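Local coordinates for sesquisabinene B synthase 2 (Santalum album, PDB 6A2D), which probably converts farnesyl diphosphate into the sesquiterpene sesquisabinene B, with magnesium or manganese as the metal cofactor, at residues W217-Y222 and S532-Q537; I454-I459 and V526-G531; K476-Y481 and V491-I496. All coordinates share one frame; numbering follows the deposited sequence.

Interaction 1: W217-Y222 and S532-Q537; sequences WRTIRY and SHFFYQ. With 6R2 ([bis(chloranyl)-[oxidanyl-[(2~{E},6~{E})-3,7,11-trimethyldodeca-2,6,10-trienoxy]phosphoryl]methyl]phosphonic acid), chain C.
Phe534 meets Tyr222 ring to ring, its CE2 corner lying 3.4 Å from Tyr222 CG. The two planes are neither stacked nor edge-to-face, being inclined by 35°. CG of Phe534 stands opposite its backbone N (chi1 -175°), which swings the ring off helix 521-535 into the angle between Tyr222 and Arg218; there Arg218 NH1 comes to the ring edge, 4.0 Å from Phe534 CE1. Arg218 itself is bonded to His209 O through NH2 and to Leu213 O through NE. Phe535 completes an aromatic cluster, pointing its edge at the face of Tyr222 in a T-shaped pair, with Phe535 CZ 3.8 Å from Tyr222 CZ. Tyr222 OH is held by the carbonyl of Met287. An alanine replacing Tyr222 would probably leave Phe534 and Phe535 without the ring that spans both, open a gap beside both rings, and leave the Met287 carbonyl without its mate. Next to this cluster, His533 lies over the six-membered ring of Trp217 in an offset stack, centroids 4.4 Å apart and planes only 6° from parallel. The imidazole is held by this face and by a hydrogen bond from NE2 to Trp504 NE1. A water accepts from Arg218 NH2 and donates to Gln537 OE1, bridging the segments. Gln537 NE2 turns back to Phe534 O, 2.9 Å away. The contact thus joins the start of helix 220-232, N-capped by Thr219, to the C-terminal part of helix 521-535, with helices 281-292 and 546-558 packed around the aromatic cluster and helix 447-462 beside His533.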
loop_
_atom_site.group_PDB
_atom_site.type_symbol
_atom_site.label_atom_id
_atom_site.label_comp_id
_atom_site.label_asym_id
_atom_site.label_seq_id
_atom_site.Cartn_x
_atom_site.Cartn_y
_atom_site.Cartn_z
ATOM N N TRP A 217 -8.326 -21.775 -26.053
ATOM C CA TRP A 217 -7.612 -20.489 -26.223
ATOM C C TRP A 217 -8.252 -19.398 -25.363
ATOM O O TRP A 217 -7.759 -18.276 -25.393
ATOM C CB TRP A 217 -7.579 -20.107 -27.699
ATOM C CG TRP A 217 -6.669 -20.955 -28.544
ATOM C CD1 TRP A 217 -6.042 -22.122 -28.186
ATOM C CD2 TRP A 217 -6.379 -20.744 -29.932
ATOM N NE1 TRP A 217 -5.360 -22.627 -29.255
ATOM C CE2 TRP A 217 -5.489 -21.762 -30.321
ATOM C CE3 TRP A 217 -6.692 -19.739 -30.849
ATOM C CZ2 TRP A 217 -4.978 -21.832 -31.611
ATOM C CZ3 TRP A 217 -6.161 -19.790 -32.108
ATOM C CH2 TRP A 217 -5.305 -20.835 -32.480
ATOM N N ARG A 218 -9.337 -19.694 -24.661
ATOM C CA ARG A 218 -10.085 -18.678 -23.902
ATOM C C ARG A 218 -9.634 -18.715 -22.447
ATOM O O ARG A 218 -9.145 -19.757 -22.006
ATOM C CB ARG A 218 -11.595 -18.907 -24.062
ATOM C CG ARG A 218 -12.137 -18.512 -25.417
ATOM C CD ARG A 218 -13.650 -18.802 -25.507
ATOM N NE ARG A 218 -14.187 -18.246 -26.735
ATOM C CZ ARG A 218 -14.499 -16.956 -26.919
ATOM N NH1 ARG A 218 -14.340 -16.118 -25.930
ATOM N NH2 ARG A 218 -14.926 -16.525 -28.097
ATOM N N THR A 219 -9.759 -17.607 -21.738
ATOM C CA THR A 219 -9.421 -17.511 -20.302
ATOM C C THR A 219 -10.433 -18.308 -19.533
ATOM O O THR A 219 -11.591 -18.426 -20.004
ATOM C CB THR A 219 -9.366 -16.082 -19.774
ATOM O OG1 THR A 219 -10.716 -15.599 -19.640
ATOM C CG2 THR A 219 -8.485 -15.203 -20.636
ATOM N N ILE A 220 -10.056 -18.771 -18.375
ATOM C CA ILE A 220 -11.032 -19.444 -17.474
ATOM C C ILE A 220 -12.027 -18.430 -16.944
ATOM O O ILE A 220 -13.227 -18.706 -17.022
ATOM C CB ILE A 220 -10.333 -20.183 -16.346
ATOM C CG1 ILE A 220 -9.425 -21.269 -16.909
ATOM C CG2 ILE A 220 -11.360 -20.749 -15.390
ATOM C CD1 ILE A 220 -8.400 -21.731 -15.927
ATOM N N ARG A 221 -11.579 -17.286 -16.443
ATOM C CA ARG A 221 -12.456 -16.424 -15.637
ATOM C C ARG A 221 -13.519 -15.723 -16.506
ATOM O O ARG A 221 -14.684 -15.703 -16.108
ATOM C CB ARG A 221 -11.654 -15.447 -14.796
ATOM C CG ARG A 221 -12.547 -14.660 -13.852
ATOM C CD ARG A 221 -13.273 -15.535 -12.860
ATOM N NE ARG A 221 -14.042 -14.752 -11.917
ATOM C CZ ARG A 221 -14.780 -15.269 -10.921
ATOM N NH1 ARG A 221 -14.877 -16.583 -10.758
ATOM N NH2 ARG A 221 -15.451 -14.458 -10.125
ATOM N N TYR A 222 -13.151 -15.196 -17.654
ATOM C CA TYR A 222 -14.085 -14.515 -18.580
ATOM C C TYR A 222 -14.986 -15.536 -19.273
ATOM O O TYR A 222 -16.175 -15.247 -19.461
ATOM C CB TYR A 222 -13.317 -13.642 -19.559
ATOM C CG TYR A 222 -12.599 -12.503 -18.899
ATOM C CD1 TYR A 222 -11.268 -12.629 -18.520
ATOM C CD2 TYR A 222 -13.205 -11.272 -18.730
ATOM C CE1 TYR A 222 -10.609 -11.597 -17.877
ATOM C CE2 TYR A 222 -12.563 -10.240 -18.074
ATOM C CZ TYR A 222 -11.250 -10.398 -17.657
ATOM O OH TYR A 222 -10.550 -9.375 -17.082
ATOM N N SER A 532 -4.021 -13.061 -23.975
ATOM C CA SER A 532 -3.679 -12.394 -25.250
ATOM C C SER A 532 -4.758 -12.640 -26.306
ATOM O O SER A 532 -5.107 -11.694 -27.007
ATOM C CB SER A 532 -2.315 -12.819 -25.718
ATOM O OG SER A 532 -1.352 -12.470 -24.732
ATOM N N HIS A 533 -5.155 -13.872 -26.529
ATOM C CA HIS A 533 -6.206 -14.204 -27.529
ATOM C C HIS A 533 -7.467 -13.402 -27.219
ATOM O O HIS A 533 -8.034 -12.830 -28.129
ATOM C CB HIS A 533 -6.581 -15.687 -27.508
ATOM C CG HIS A 533 -5.600 -16.573 -28.188
ATOM N ND1 HIS A 533 -5.265 -16.417 -29.499
ATOM C CD2 HIS A 533 -4.887 -17.611 -27.724
ATOM C CE1 HIS A 533 -4.443 -17.368 -29.854
ATOM N NE2 HIS A 533 -4.155 -18.098 -28.763
ATOM N N PHE A 534 -7.838 -13.331 -25.948
ATOM C CA PHE A 534 -9.150 -12.801 -25.517
ATOM C C PHE A 534 -9.139 -11.293 -25.704
ATOM O O PHE A 534 -10.134 -10.739 -26.225
ATOM C CB PHE A 534 -9.443 -13.200 -24.072
ATOM C CG PHE A 534 -10.817 -12.801 -23.627
ATOM C CD1 PHE A 534 -11.929 -13.292 -24.284
ATOM C CD2 PHE A 534 -10.987 -11.947 -22.551
ATOM C CE1 PHE A 534 -13.195 -12.898 -23.903
ATOM C CE2 PHE A 534 -12.255 -11.562 -22.170
ATOM C CZ PHE A 534 -13.352 -12.063 -22.831
ATOM N N PHE A 535 -8.033 -10.651 -25.318
ATOM C CA PHE A 535 -7.901 -9.185 -25.368
ATOM C C PHE A 535 -7.418 -8.667 -26.729
ATOM O O PHE A 535 -7.373 -7.435 -26.910
ATOM C CB PHE A 535 -7.052 -8.704 -24.189
ATOM C CG PHE A 535 -7.800 -8.799 -22.894
ATOM C CD1 PHE A 535 -8.961 -8.056 -22.692
ATOM C CD2 PHE A 535 -7.400 -9.667 -21.910
ATOM C CE1 PHE A 535 -9.678 -8.183 -21.514
ATOM C CE2 PHE A 535 -8.100 -9.766 -20.716
ATOM C CZ PHE A 535 -9.232 -9.013 -20.519
ATOM N N TYR A 536 -7.109 -9.519 -27.681
ATOM C CA TYR A 536 -6.657 -9.060 -29.022
ATOM C C TYR A 536 -7.398 -9.798 -30.126
ATOM O O TYR A 536 -6.779 -10.230 -31.105
ATOM C CB TYR A 536 -5.144 -9.203 -29.107
ATOM C CG TYR A 536 -4.479 -8.231 -28.183
ATOM C CD1 TYR A 536 -4.425 -6.884 -28.508
ATOM C CD2 TYR A 536 -4.019 -8.624 -26.936
ATOM C CE1 TYR A 536 -3.871 -5.957 -27.637
ATOM C CE2 TYR A 536 -3.466 -7.711 -26.051
ATOM C CZ TYR A 536 -3.390 -6.375 -26.408
ATOM O OH TYR A 536 -2.830 -5.477 -25.555
ATOM N N GLN A 537 -8.716 -9.910 -29.983
ATOM C CA GLN A 537 -9.551 -10.554 -31.019
ATOM C C GLN A 537 -9.546 -9.607 -32.215
ATOM O O GLN A 537 -9.661 -8.386 -31.994
ATOM C CB GLN A 537 -10.959 -10.875 -30.507
ATOM C CG GLN A 537 -10.947 -11.933 -29.418
ATOM C CD GLN A 537 -12.305 -12.180 -28.823
ATOM O OE1 GLN A 537 -13.227 -12.593 -29.536
ATOM N NE2 GLN A 537 -12.424 -11.941 -27.516
HETATM O OAG 6R2 C . 5.400 -3.424 -29.157
HETATM P PAY 6R2 C . 4.410 -2.259 -28.821
HETATM O OAH 6R2 C . 3.711 -1.730 -30.219
HETATM O OAE 6R2 C . 4.961 -1.093 -27.994
HETATM C CAX 6R2 C . 3.053 -2.946 -27.845
HETATM CL CLJ 6R2 C . 3.798 -3.432 -26.332
HETATM CL CLK 6R2 C . 2.348 -4.364 -28.624
HETATM P PAZ 6R2 C . 1.722 -1.697 -27.500
HETATM O OAI 6R2 C . 0.715 -1.825 -28.746
HETATM O OAF 6R2 C . 2.342 -0.333 -27.268
HETATM O OAT 6R2 C . 0.990 -2.187 -26.124
HETATM C CAQ 6R2 C . -0.195 -2.945 -26.070
HETATM C CAN 6R2 C . 0.244 -4.339 -25.702
HETATM C CAW 6R2 C . -0.084 -4.969 -24.353
HETATM C CAD 6R2 C . -1.056 -4.269 -23.392
HETATM C CAS 6R2 C . 0.327 -6.432 -24.100
HETATM C CAP 6R2 C . 1.183 -6.486 -22.865
HETATM C CAM 6R2 C . 0.162 -6.463 -21.727
HETATM C CAV 6R2 C . 0.537 -6.062 -20.333
HETATM C CAC 6R2 C . 1.948 -5.563 -20.017
HETATM C CAR 6R2 C . -0.549 -5.995 -19.324
HETATM C CAO 6R2 C . -0.229 -6.826 -18.146
HETATM C CAL 6R2 C . -0.480 -8.262 -18.426
HETATM C CAU 6R2 C . -0.570 -9.267 -17.276
HETATM C CAB 6R2 C . -0.569 -8.912 -15.809
HETATM C CAA 6R2 C . -0.740 -10.717 -17.618
HETATM O O HOH W 1 -16.057 -13.995 -28.746
#

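Interaction 2: I454-I459 and V526-G531; sequences ILCRII and VNVVRG. With 6R2 ([bis(chloranyl)-[oxidanyl-[(2~{E},6~{E})-3,7,11-trimethyldodeca-2,6,10-trienoxy]phosphoryl]methyl]phosphonic acid), chain C.
Leu455, Cys456 and Ile459 meet Val528 and Val529 through aliphatic groups and sulfur, while two guanidinium groups lie to the outside of the helix pair. That of Arg530 has Val526 CG1 over the centre of one face, 3.6 Å above the plane, and Asn527 OD1 at its edge, accepting from NH1. That of Arg457 offers its edge to the bound farnesyl diphosphate analogue, both NH1 and NH2 giving bonds to OAG, the latter at 3.0 Å; NH1 also makes a salt bridge with Asp461. Between these groups helices 447-462 and 521-535 run side by side in the same direction, their local axes 2° apart and 8.9 Å distant, as neighbours in the all-helical bundle of class I terpene synthases, where the first also carries the magnesium ligand Asn460. Val529 makes most of the contact. Its CG1, anti to the backbone N (chi1 -178°), reaches Ile459 CD1 at 3.6 Å and Leu455 CB at 3.9 Å, and CG2 rests against Leu455. Cys456 SG sits alongside Val528, 3.8 Å from Val528 CG2 and 3.6 Å from Val528 O. That carbonyl accepts a bond from Ser532 OG, and Trp504 of helix 489-510 packs on Val529.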
loop_
_atom_site.group_PDB
_atom_site.type_symbol
_atom_site.label_atom_id
_atom_site.label_comp_id
_atom_site.label_asym_id
_atom_site.label_seq_id
_atom_site.Cartn_x
_atom_site.Cartn_y
_atom_site.Cartn_z
ATOM N N ILE A 454 6.452 -15.882 -27.249
ATOM C CA ILE A 454 6.335 -15.674 -28.720
ATOM C C ILE A 454 4.840 -15.595 -29.059
ATOM O O ILE A 454 4.464 -14.708 -29.798
ATOM C CB ILE A 454 7.064 -16.782 -29.510
ATOM C CG1 ILE A 454 8.581 -16.683 -29.375
ATOM C CG2 ILE A 454 6.661 -16.770 -30.967
ATOM C CD1 ILE A 454 9.332 -17.677 -30.211
ATOM N N LEU A 455 4.056 -16.500 -28.479
ATOM C CA LEU A 455 2.583 -16.522 -28.715
ATOM C C LEU A 455 1.984 -15.184 -28.304
ATOM O O LEU A 455 1.241 -14.560 -29.131
ATOM C CB LEU A 455 1.978 -17.679 -27.927
ATOM C CG LEU A 455 1.949 -19.004 -28.664
ATOM C CD1 LEU A 455 1.602 -20.120 -27.713
ATOM C CD2 LEU A 455 0.979 -18.945 -29.828
ATOM N N CYS A 456 2.308 -14.691 -27.108
ATOM C CA CYS A 456 1.729 -13.416 -26.648
ATOM C C CYS A 456 2.044 -12.267 -27.634
ATOM O O CYS A 456 1.162 -11.378 -27.843
ATOM C CB CYS A 456 2.197 -13.085 -25.248
ATOM S SG CYS A 456 1.527 -14.223 -24.014
ATOM N N ARG A 457 3.276 -12.219 -28.167
ATOM C CA ARG A 457 3.732 -11.202 -29.129
ATOM C C ARG A 457 3.024 -11.392 -30.455
ATOM O O ARG A 457 2.445 -10.436 -30.949
ATOM C CB ARG A 457 5.247 -11.271 -29.335
ATOM C CG ARG A 457 5.753 -10.486 -30.532
ATOM C CD ARG A 457 5.241 -9.067 -30.561
ATOM N NE ARG A 457 5.795 -8.226 -29.510
ATOM C CZ ARG A 457 5.492 -6.961 -29.338
ATOM N NH1 ARG A 457 4.572 -6.406 -30.106
ATOM N NH2 ARG A 457 6.093 -6.259 -28.383
ATOM N N ILE A 458 2.988 -12.591 -30.976
ATOM C CA ILE A 458 2.391 -12.800 -32.323
ATOM C C ILE A 458 0.878 -12.541 -32.226
ATOM O O ILE A 458 0.308 -11.943 -33.135
ATOM C CB ILE A 458 2.730 -14.209 -32.809
ATOM C CG1 ILE A 458 4.151 -14.241 -33.374
ATOM C CG2 ILE A 458 1.731 -14.702 -33.818
ATOM C CD1 ILE A 458 4.599 -15.648 -33.631
ATOM N N ILE A 459 0.248 -12.994 -31.156
ATOM C CA ILE A 459 -1.221 -12.788 -30.992
ATOM C C ILE A 459 -1.520 -11.291 -30.944
ATOM O O ILE A 459 -2.464 -10.839 -31.611
ATOM C CB ILE A 459 -1.732 -13.516 -29.750
ATOM C CG1 ILE A 459 -1.667 -15.028 -29.948
ATOM C CG2 ILE A 459 -3.148 -13.044 -29.416
ATOM C CD1 ILE A 459 -1.769 -15.805 -28.656
ATOM N N VAL A 526 0.408 -20.834 -19.679
ATOM C CA VAL A 526 -0.626 -21.084 -20.713
ATOM C C VAL A 526 -1.631 -19.929 -20.659
ATOM O O VAL A 526 -2.042 -19.467 -21.714
ATOM C CB VAL A 526 -1.282 -22.460 -20.528
ATOM C CG1 VAL A 526 -2.419 -22.640 -21.523
ATOM C CG2 VAL A 526 -0.243 -23.552 -20.703
ATOM N N ASN A 527 -2.010 -19.491 -19.466
ATOM C CA ASN A 527 -3.126 -18.524 -19.284
ATOM C C ASN A 527 -2.744 -17.119 -19.761
ATOM O O ASN A 527 -3.654 -16.403 -20.146
ATOM C CB ASN A 527 -3.634 -18.538 -17.857
ATOM C CG ASN A 527 -4.449 -19.781 -17.598
ATOM O OD1 ASN A 527 -5.144 -20.244 -18.500
ATOM N ND2 ASN A 527 -4.341 -20.334 -16.405
ATOM N N VAL A 528 -1.449 -16.765 -19.829
ATOM C CA VAL A 528 -1.079 -15.449 -20.400
ATOM C C VAL A 528 -1.363 -15.516 -21.878
ATOM O O VAL A 528 -1.670 -14.514 -22.451
ATOM C CB VAL A 528 0.364 -14.991 -20.099
ATOM C CG1 VAL A 528 0.560 -14.696 -18.629
ATOM C CG2 VAL A 528 1.398 -15.961 -20.630
ATOM N N VAL A 529 -1.251 -16.676 -22.491
ATOM C CA VAL A 529 -1.547 -16.806 -23.945
ATOM C C VAL A 529 -3.061 -16.622 -24.168
ATOM O O VAL A 529 -3.485 -15.906 -25.112
ATOM C CB VAL A 529 -1.055 -18.145 -24.516
ATOM C CG1 VAL A 529 -1.349 -18.189 -25.978
ATOM C CG2 VAL A 529 0.445 -18.384 -24.290
ATOM N N ARG A 530 -3.854 -17.266 -23.346
ATOM C CA ARG A 530 -5.338 -17.143 -23.393
ATOM C C ARG A 530 -5.756 -15.676 -23.167
ATOM O O ARG A 530 -6.645 -15.182 -23.912
ATOM C CB ARG A 530 -5.894 -18.084 -22.336
ATOM C CG ARG A 530 -5.691 -19.555 -22.683
ATOM C CD ARG A 530 -6.005 -20.480 -21.519
ATOM N NE ARG A 530 -6.102 -21.870 -21.972
ATOM C CZ ARG A 530 -6.043 -22.933 -21.172
ATOM N NH1 ARG A 530 -5.866 -22.788 -19.859
ATOM N NH2 ARG A 530 -6.207 -24.146 -21.691
ATOM N N GLY A 531 -5.137 -14.987 -22.198
ATOM C CA GLY A 531 -5.357 -13.552 -22.009
ATOM C C GLY A 531 -5.121 -12.786 -23.299
ATOM O O GLY A 531 -5.957 -11.945 -23.681
HETATM O OAG 6R2 C . 5.400 -3.424 -29.157
HETATM P PAY 6R2 C . 4.410 -2.259 -28.821
HETATM O OAH 6R2 C . 3.711 -1.730 -30.219
HETATM O OAE 6R2 C . 4.961 -1.093 -27.994
HETATM C CAX 6R2 C . 3.053 -2.946 -27.845
HETATM CL CLJ 6R2 C . 3.798 -3.432 -26.332
HETATM CL CLK 6R2 C . 2.348 -4.364 -28.624
HETATM P PAZ 6R2 C . 1.722 -1.697 -27.500
HETATM O OAI 6R2 C . 0.715 -1.825 -28.746
HETATM O OAF 6R2 C . 2.342 -0.333 -27.268
HETATM O OAT 6R2 C . 0.990 -2.187 -26.124
HETATM C CAQ 6R2 C . -0.195 -2.945 -26.070
HETATM C CAN 6R2 C . 0.244 -4.339 -25.702
HETATM C CAW 6R2 C . -0.084 -4.969 -24.353
HETATM C CAD 6R2 C . -1.056 -4.269 -23.392
HETATM C CAS 6R2 C . 0.327 -6.432 -24.100
HETATM C CAP 6R2 C . 1.183 -6.486 -22.865
HETATM C CAM 6R2 C . 0.162 -6.463 -21.727
HETATM C CAV 6R2 C . 0.537 -6.062 -20.333
HETATM C CAC 6R2 C . 1.948 -5.563 -20.017
HETATM C CAR 6R2 C . -0.549 -5.995 -19.324
HETATM C CAO 6R2 C . -0.229 -6.826 -18.146
HETATM C CAL 6R2 C . -0.480 -8.262 -18.426
HETATM C CAU 6R2 C . -0.570 -9.267 -17.276
HETATM C CAB 6R2 C . -0.569 -8.912 -15.809
HETATM C CAA 6R2 C . -0.740 -10.717 -17.618
#

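Interaction 3: K476-Y481 and V491-I496; sequences KSIQCY and VAREHI. With 6R2 ([bis(chloranyl)-[oxidanyl-[(2~{E},6~{E})-3,7,11-trimethyldodeca-2,6,10-trienoxy]phosphoryl]methyl]phosphonic acid), chain C.
Tyr481 and His495 lie almost flat on one another, in an offset stack with ring centroids 3.9 Å apart and planes at 14°. His495 CD2 comes over one face of the phenol toward its rim, 3.2 Å from Tyr481 CE1, and the CB of the histidine adds a CH-pi contact over the same ring. Both rings leave their helices with CG opposite the backbone N (chi1 -175° in each), which brings them together across the helix pair. At the CD2 edge of the phenol lies Ala492, its CB in the ring plane and 3.8 Å from Tyr481 CD2. This small side chain also faces Ile478, and lets the backbones come within 5.5 Å between Ile478 CA and Ala492 CA. Ile478 then extends past Ala492, its CD1 lying over one face of the Arg493 guanidinium, 3.3 Å from Arg493 NH2. That guanidinium is positioned from outside the pair: its NH1 bonds to Leu462 O, and Tyr538 makes a cation-pi contact. Deeper in, Ile496 CG1 meets Ile478 CG1 at 4.0 Å and its CD1 packs near Ser477, whose OG bonds to Asp461. At the start of the short helix, Lys476 at the N-cap position sends NZ to OAH of the bound diphosphonate, 2.7 Å away. Helices 477-485 and 489-510 are consecutive helices of the class I terpene synthase alpha-domain, packed across a short connection with their local axes at 116°; of this pair, the Lys476 end of the short helix reaches the diphosphate site.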
loop_
_atom_site.group_PDB
_atom_site.type_symbol
_atom_site.label_atom_id
_atom_site.label_comp_id
_atom_site.label_asym_id
_atom_site.label_seq_id
_atom_site.Cartn_x
_atom_site.Cartn_y
_atom_site.Cartn_z
ATOM N N LYS A 476 6.325 -4.991 -37.031
ATOM C CA LYS A 476 5.370 -5.986 -36.486
ATOM C C LYS A 476 5.470 -7.256 -37.324
ATOM O O LYS A 476 5.955 -7.163 -38.436
ATOM C CB LYS A 476 3.960 -5.396 -36.426
ATOM C CG LYS A 476 3.826 -4.135 -35.580
ATOM C CD LYS A 476 3.664 -4.372 -34.091
ATOM C CE LYS A 476 3.370 -3.090 -33.333
ATOM N NZ LYS A 476 2.581 -3.304 -32.099
ATOM N N SER A 477 5.075 -8.381 -36.742
ATOM C CA SER A 477 5.172 -9.746 -37.295
ATOM C C SER A 477 4.768 -9.763 -38.788
ATOM O O SER A 477 5.484 -10.356 -39.583
ATOM C CB SER A 477 4.291 -10.677 -36.506
ATOM O OG SER A 477 4.754 -10.845 -35.173
ATOM N N ILE A 478 3.579 -9.274 -39.118
ATOM C CA ILE A 478 2.987 -9.477 -40.465
ATOM C C ILE A 478 3.889 -8.742 -41.472
ATOM O O ILE A 478 4.303 -9.361 -42.421
ATOM C CB ILE A 478 1.510 -9.027 -40.516
ATOM C CG1 ILE A 478 0.617 -9.966 -39.693
ATOM C CG2 ILE A 478 1.032 -8.934 -41.954
ATOM C CD1 ILE A 478 -0.815 -9.526 -39.543
ATOM N N GLN A 479 4.244 -7.492 -41.204
ATOM C CA GLN A 479 5.049 -6.661 -42.134
ATOM C C GLN A 479 6.473 -7.226 -42.228
ATOM O O GLN A 479 7.044 -7.206 -43.341
ATOM C CB GLN A 479 5.036 -5.196 -41.702
ATOM C CG GLN A 479 5.690 -4.261 -42.719
ATOM C CD GLN A 479 4.990 -4.199 -44.062
ATOM O OE1 GLN A 479 5.558 -4.549 -45.094
ATOM N NE2 GLN A 479 3.750 -3.745 -44.066
ATOM N N CYS A 480 7.048 -7.712 -41.119
ATOM C CA CYS A 480 8.404 -8.305 -41.151
ATOM C C CYS A 480 8.382 -9.498 -42.111
ATOM O O CYS A 480 9.312 -9.615 -42.885
ATOM C CB CYS A 480 8.915 -8.748 -39.787
ATOM S SG CYS A 480 9.408 -7.353 -38.762
ATOM N N TYR A 481 7.354 -10.350 -42.048
ATOM C CA TYR A 481 7.274 -11.548 -42.907
ATOM C C TYR A 481 6.980 -11.102 -44.349
ATOM O O TYR A 481 7.680 -11.604 -45.241
ATOM C CB TYR A 481 6.252 -12.571 -42.430
ATOM C CG TYR A 481 6.257 -13.834 -43.252
ATOM C CD1 TYR A 481 7.247 -14.785 -43.080
ATOM C CD2 TYR A 481 5.331 -14.039 -44.266
ATOM C CE1 TYR A 481 7.282 -15.944 -43.835
ATOM C CE2 TYR A 481 5.350 -15.188 -45.035
ATOM C CZ TYR A 481 6.328 -16.142 -44.818
ATOM O OH TYR A 481 6.367 -17.268 -45.574
ATOM N N VAL A 491 -1.370 -13.299 -47.173
ATOM C CA VAL A 491 -0.559 -14.548 -47.152
ATOM C C VAL A 491 0.308 -14.541 -45.879
ATOM O O VAL A 491 0.453 -15.624 -45.245
ATOM C CB VAL A 491 0.287 -14.692 -48.427
ATOM C CG1 VAL A 491 1.460 -15.644 -48.239
ATOM C CG2 VAL A 491 -0.583 -15.134 -49.596
ATOM N N ALA A 492 0.826 -13.366 -45.517
ATOM C CA ALA A 492 1.697 -13.139 -44.343
ATOM C C ALA A 492 0.892 -13.385 -43.056
ATOM O O ALA A 492 1.401 -14.092 -42.183
ATOM C CB ALA A 492 2.269 -11.749 -44.415
ATOM N N ARG A 493 -0.337 -12.867 -42.971
ATOM C CA ARG A 493 -1.249 -13.086 -41.821
ATOM C C ARG A 493 -1.524 -14.583 -41.683
ATOM O O ARG A 493 -1.457 -15.099 -40.538
ATOM C CB ARG A 493 -2.543 -12.283 -41.984
ATOM C CG ARG A 493 -3.643 -12.635 -40.994
ATOM C CD ARG A 493 -4.816 -11.664 -41.070
ATOM N NE ARG A 493 -4.376 -10.291 -40.867
ATOM C CZ ARG A 493 -4.325 -9.680 -39.685
ATOM N NH1 ARG A 493 -4.717 -10.316 -38.590
ATOM N NH2 ARG A 493 -3.900 -8.430 -39.610
ATOM N N GLU A 494 -1.775 -15.265 -42.799
ATOM C CA GLU A 494 -2.012 -16.729 -42.821
ATOM C C GLU A 494 -0.763 -17.428 -42.286
ATOM O O GLU A 494 -0.890 -18.419 -41.508
ATOM C CB GLU A 494 -2.372 -17.230 -44.230
ATOM C CG GLU A 494 -3.821 -16.975 -44.626
ATOM C CD GLU A 494 -4.255 -17.519 -45.994
ATOM O OE1 GLU A 494 -3.456 -17.428 -46.977
ATOM O OE2 GLU A 494 -5.402 -18.025 -46.086
ATOM N N HIS A 495 0.417 -16.993 -42.717
ATOM C CA HIS A 495 1.695 -17.557 -42.189
ATOM C C HIS A 495 1.761 -17.393 -40.639
ATOM O O HIS A 495 2.122 -18.360 -39.980
ATOM C CB HIS A 495 2.909 -16.942 -42.889
ATOM C CG HIS A 495 4.179 -17.592 -42.460
ATOM N ND1 HIS A 495 4.459 -18.898 -42.749
ATOM C CD2 HIS A 495 5.188 -17.155 -41.668
ATOM C CE1 HIS A 495 5.616 -19.239 -42.212
ATOM N NE2 HIS A 495 6.099 -18.179 -41.557
ATOM N N ILE A 496 1.445 -16.212 -40.111
ATOM C CA ILE A 496 1.591 -15.875 -38.653
ATOM C C ILE A 496 0.559 -16.684 -37.856
ATOM O O ILE A 496 0.888 -17.186 -36.777
ATOM C CB ILE A 496 1.463 -14.361 -38.402
ATOM C CG1 ILE A 496 2.459 -13.520 -39.209
ATOM C CG2 ILE A 496 1.577 -14.048 -36.919
ATOM C CD1 ILE A 496 3.882 -13.946 -39.083
HETATM O OAG 6R2 C . 5.400 -3.424 -29.157
HETATM P PAY 6R2 C . 4.410 -2.259 -28.821
HETATM O OAH 6R2 C . 3.711 -1.730 -30.219
HETATM O OAE 6R2 C . 4.961 -1.093 -27.994
HETATM C CAX 6R2 C . 3.053 -2.946 -27.845
HETATM CL CLJ 6R2 C . 3.798 -3.432 -26.332
HETATM CL CLK 6R2 C . 2.348 -4.364 -28.624
HETATM P PAZ 6R2 C . 1.722 -1.697 -27.500
HETATM O OAI 6R2 C . 0.715 -1.825 -28.746
HETATM O OAF 6R2 C . 2.342 -0.333 -27.268
HETATM O OAT 6R2 C . 0.990 -2.187 -26.124
HETATM C CAQ 6R2 C . -0.195 -2.945 -26.070
HETATM C CAN 6R2 C . 0.244 -4.339 -25.702
HETATM C CAW 6R2 C . -0.084 -4.969 -24.353
HETATM C CAD 6R2 C . -1.056 -4.269 -23.392
HETATM C CAS 6R2 C . 0.327 -6.432 -24.100
HETATM C CAP 6R2 C . 1.183 -6.486 -22.865
HETATM C CAM 6R2 C . 0.162 -6.463 -21.727
HETATM C CAV 6R2 C . 0.537 -6.062 -20.333
HETATM C CAC 6R2 C . 1.948 -5.563 -20.017
HETATM C CAR 6R2 C . -0.549 -5.995 -19.324
HETATM C CAO 6R2 C . -0.229 -6.826 -18.146
HETATM C CAL 6R2 C . -0.480 -8.262 -18.426
HETATM C CAU 6R2 C . -0.570 -9.267 -17.276
HETATM C CAB 6R2 C . -0.569 -8.912 -15.809
HETATM C CAA 6R2 C . -0.740 -10.717 -17.618
#

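How the interactions relate
Along the chain the contacts are nested: interaction 3 lies within the loop closed by interaction 2, and that within the loop closed by interaction 1. Interactions 1 and 2 share helix 521-535 and touch, with centres about 9 Å apart, for instance where His533 packs on Ile459. The centre of interaction 3 lies about 17 Å from that of interaction 2, yet Ile458 packs on Ile496, linking helix 447-462 to helix 489-510. Each pair sends one residue to the bound substrate analogue, Arg457 and Lys476 to its diphosphonate and Tyr536 to the first isoprene unit of its prenyl chain, while the rest is helix packing behind the pocket.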